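Local coordinates for regulator of chromosome condensation (Saccharomyces cerevisiae, PDB 3OF7), which promotes the exchange of GDP for GTP on the small GTPases GSP1 and GSP2 and also binds chromatin, at residues E354-D359 with R365-P370. Numbering follows the deposited sequence.
Sequences EYTYKD and RAVPLP
Tyr357 O takes two N-H groups at once, a good bond from Arg365 N (2.8 Å) and a weak one from Ala366 N (3.5 Å). Two residues thus face one, a classic beta bulge in the hairpin of strands 357-358 and 364-368, which belongs to the sixth RCC1 repeat of the beta-propeller. Ala366 O answers across the pair, accepting Tyr357 N at 2.7 Å. Within the bulge, the Arg365 side chain runs beside the Tyr357 ring, its CB lying at the ring edge 3.8 Å from Tyr357 CD2. The arginine chain then bends at chi2 and chi3, and its NE forms a salt bridge with Asp341. Asp359 OD2 stays 4.2 Å from Arg365 NH1, too far for a salt bridge, and a water joins the two, its bond to NH1 weak; Asp359 OD1 instead accepts Lys363 N.

At the other end, Tyr355 has CG between its backbone N and carbonyl carbon (chi1 52°), which swings the ring over Leu369, while its OH is hydrogen-bonded to Thr371 OG1. A serine at Tyr355 would probably strip Leu369 of its aromatic cover and deprive Thr371 of that hydroxyl partner. Pro368 CD meets the ring near its plane, whereas Leu369 CD1 sits over the face of the Tyr355 ring in a CH-pi contact, 3.9 Å from its centroid and only 9° off the normal.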
ATOM      1  N   GLU A 354      20.213  20.251   3.128  1.00 27.99           N
ATOM      2  CA  GLU A 354      20.073  21.700   2.984  1.00 27.68           C
ATOM      3  C   GLU A 354      18.826  22.115   2.195  1.00 27.17           C
ATOM      4  O   GLU A 354      18.340  23.240   2.347  1.00 27.63           O
ATOM      5  CB  GLU A 354      21.335  22.310   2.351  1.00 27.73           C
ATOM      6  CG  GLU A 354      22.471  22.575   3.348  0.80 27.92           C
ATOM      7  CD  GLU A 354      23.567  23.481   2.785  0.80 28.60           C
ATOM      8  OE1 GLU A 354      23.360  24.094   1.709  0.90 26.60           O
ATOM      9  OE2 GLU A 354      24.634  23.583   3.433  0.80 28.59           O
ATOM     10  N   TYR A 355      18.301  21.213   1.371  1.00 26.59           N
ATOM     11  CA  TYR A 355      17.076  21.483   0.607  1.00 25.65           C
ATOM     12  C   TYR A 355      15.792  21.171   1.397  1.00 24.94           C
ATOM     13  O   TYR A 355      14.695  21.219   0.842  1.00 24.91           O
ATOM     14  CB  TYR A 355      17.076  20.748  -0.743  1.00 25.42           C
ATOM     15  CG  TYR A 355      17.363  19.266  -0.645  1.00 25.82           C
ATOM     16  CD1 TYR A 355      18.666  18.787  -0.772  1.00 26.51           C
ATOM     17  CD2 TYR A 355      16.336  18.341  -0.423  1.00 25.05           C
ATOM     18  CE1 TYR A 355      18.948  17.427  -0.673  1.00 27.08           C
ATOM     19  CE2 TYR A 355      16.607  16.967  -0.323  1.00 25.08           C
ATOM     20  CZ  TYR A 355      17.917  16.520  -0.452  1.00 27.20           C
ATOM     21  OH  TYR A 355      18.220  15.175  -0.357  1.00 26.77           O
ATOM     22  N   THR A 356      15.935  20.851   2.681  1.00 24.20           N
ATOM     23  CA  THR A 356      14.784  20.677   3.572  1.00 23.76           C
ATOM     24  C   THR A 356      13.959  21.964   3.537  1.00 23.69           C
ATOM     25  O   THR A 356      14.516  23.062   3.658  1.00 23.18           O
ATOM     26  CB  THR A 356      15.230  20.377   5.025  1.00 23.85           C
ATOM     27  OG1 THR A 356      15.924  19.122   5.071  1.00 24.04           O
ATOM     28  CG2 THR A 356      14.044  20.308   5.973  1.00 23.37           C
ATOM     29  N   TYR A 357      12.649  21.830   3.340  1.00 22.71           N
ATOM     30  CA  TYR A 357      11.759  22.981   3.337  1.00 22.78           C
ATOM     31  C   TYR A 357      11.416  23.400   4.761  1.00 22.82           C
ATOM     32  O   TYR A 357      10.953  22.582   5.567  1.00 22.36           O
ATOM     33  CB  TYR A 357      10.475  22.707   2.542  1.00 23.05           C
ATOM     34  CG  TYR A 357       9.367  23.713   2.822  1.00 23.77           C
ATOM     35  CD1 TYR A 357       9.388  24.985   2.249  1.00 24.46           C
ATOM     36  CD2 TYR A 357       8.317  23.396   3.684  1.00 25.51           C
ATOM     37  CE1 TYR A 357       8.381  25.915   2.517  1.00 24.93           C
ATOM     38  CE2 TYR A 357       7.302  24.314   3.956  1.00 26.26           C
ATOM     39  CZ  TYR A 357       7.343  25.570   3.370  1.00 26.83           C
ATOM     40  OH  TYR A 357       6.335  26.470   3.647  1.00 27.55           O
ATOM     41  N   LYS A 358      11.657  24.679   5.053  1.00 22.58           N
ATOM     42  CA  LYS A 358      11.281  25.301   6.318  1.00 22.47           C
ATOM     43  C   LYS A 358      10.229  26.368   6.030  1.00 22.06           C
ATOM     44  O   LYS A 358      10.346  27.104   5.050  1.00 22.01           O
ATOM     45  CB  LYS A 358      12.496  25.937   7.005  1.00 22.83           C
ATOM     46  CG  LYS A 358      13.504  24.950   7.579  1.00 24.22           C
ATOM     47  CD  LYS A 358      14.690  25.674   8.223  1.00 26.42           C
ATOM     48  CE  LYS A 358      15.882  24.743   8.361  1.00 29.42           C
ATOM     49  NZ  LYS A 358      17.040  25.356   9.095  1.00 31.08           N
ATOM     50  N   ASP A 359       9.203  26.443   6.873  1.00 21.82           N
ATOM     51  CA  ASP A 359       8.134  27.424   6.677  1.00 21.49           C
ATOM     52  C   ASP A 359       8.557  28.819   7.158  1.00 21.64           C
ATOM     53  O   ASP A 359       9.695  29.017   7.596  1.00 20.87           O
ATOM     54  CB  ASP A 359       6.818  26.968   7.329  1.00 21.42           C
ATOM     55  CG  ASP A 359       6.886  26.895   8.841  1.00 21.85           C
ATOM     56  OD1 ASP A 359       7.796  27.479   9.469  1.00 20.66           O
ATOM     57  OD2 ASP A 359       5.990  26.248   9.425  1.00 23.80           O
ATOM     58  N   ARG A 365       9.371  21.375   7.541  1.00 19.56           N
ATOM     59  CA  ARG A 365       8.089  20.693   7.293  1.00 19.31           C
ATOM     60  C   ARG A 365       8.194  19.554   6.288  1.00 18.52           C
ATOM     61  O   ARG A 365       7.336  18.667   6.277  1.00 17.96           O
ATOM     62  CB  ARG A 365       7.026  21.672   6.766  1.00 20.04           C
ATOM     63  CG  ARG A 365       6.776  22.936   7.596  1.00 22.63           C
ATOM     64  CD  ARG A 365       5.876  22.738   8.821  1.00 24.95           C
ATOM     65  NE  ARG A 365       4.724  21.846   8.619  1.00 26.81           N
ATOM     66  CZ  ARG A 365       3.505  22.205   8.213  1.00 26.93           C
ATOM     67  NH1 ARG A 365       3.218  23.464   7.913  1.00 29.54           N
ATOM     68  NH2 ARG A 365       2.558  21.283   8.089  1.00 26.30           N
ATOM     69  N   ALA A 366       9.213  19.594   5.424  1.00 17.52           N
ATOM     70  CA  ALA A 366       9.304  18.659   4.296  1.00 17.39           C
ATOM     71  C   ALA A 366      10.713  18.478   3.720  1.00 17.35           C
ATOM     72  O   ALA A 366      11.546  19.381   3.781  1.00 16.91           O
ATOM     73  CB  ALA A 366       8.323  19.063   3.174  1.00 17.02           C
ATOM     74  N   VAL A 367      10.950  17.301   3.146  1.00 17.28           N
ATOM     75  CA  VAL A 367      12.181  17.002   2.400  1.00 17.31           C
ATOM     76  C   VAL A 367      11.734  16.649   0.984  1.00 17.32           C
ATOM     77  O   VAL A 367      11.275  15.531   0.736  1.00 17.33           O
ATOM     78  CB  VAL A 367      12.976  15.835   3.053  1.00 17.17           C
ATOM     79  CG1 VAL A 367      14.251  15.515   2.251  1.00 17.89           C
ATOM     80  CG2 VAL A 367      13.337  16.173   4.502  1.00 16.69           C
ATOM     81  N   PRO A 368      11.811  17.618   0.053  1.00 17.67           N
ATOM     82  CA  PRO A 368      11.109  17.472  -1.219  1.00 18.06           C
ATOM     83  C   PRO A 368      11.850  16.732  -2.333  1.00 18.45           C
ATOM     84  O   PRO A 368      11.298  16.573  -3.418  1.00 18.47           O
ATOM     85  CB  PRO A 368      10.862  18.918  -1.634  1.00 18.70           C
ATOM     86  CG  PRO A 368      12.046  19.639  -1.098  1.00 17.56           C
ATOM     87  CD  PRO A 368      12.413  18.959   0.189  1.00 17.83           C
ATOM     88  N   LEU A 369      13.091  16.326  -2.089  1.00 19.34           N
ATOM     89  CA  LEU A 369      13.819  15.486  -3.044  1.00 19.88           C
ATOM     90  C   LEU A 369      14.103  14.145  -2.388  1.00 19.91           C
ATOM     91  O   LEU A 369      14.350  14.101  -1.185  1.00 20.27           O
ATOM     92  CB  LEU A 369      15.150  16.129  -3.447  1.00 20.25           C
ATOM     93  CG  LEU A 369      15.188  17.509  -4.096  1.00 21.02           C
ATOM     94  CD1 LEU A 369      16.658  17.911  -4.289  1.00 21.65           C
ATOM     95  CD2 LEU A 369      14.415  17.551  -5.415  1.00 20.75           C
ATOM     96  N   PRO A 370      14.070  13.049  -3.173  1.00 20.28           N
ATOM     97  CA  PRO A 370      14.377  11.722  -2.637  1.00 20.18           C
ATOM     98  C   PRO A 370      15.736  11.746  -1.955  1.00 20.44           C
ATOM     99  O   PRO A 370      16.719  12.185  -2.559  1.00 20.10           O
ATOM    100  CB  PRO A 370      14.423  10.837  -3.888  1.00 20.01           C
ATOM    101  CG  PRO A 370      13.593  11.527  -4.870  1.00 20.63           C
ATOM    102  CD  PRO A 370      13.725  12.996  -4.605  1.00 20.16           C
TER
HETATM  103  O   HOH W   1       3.498  26.057   8.368  1.00 39.37           O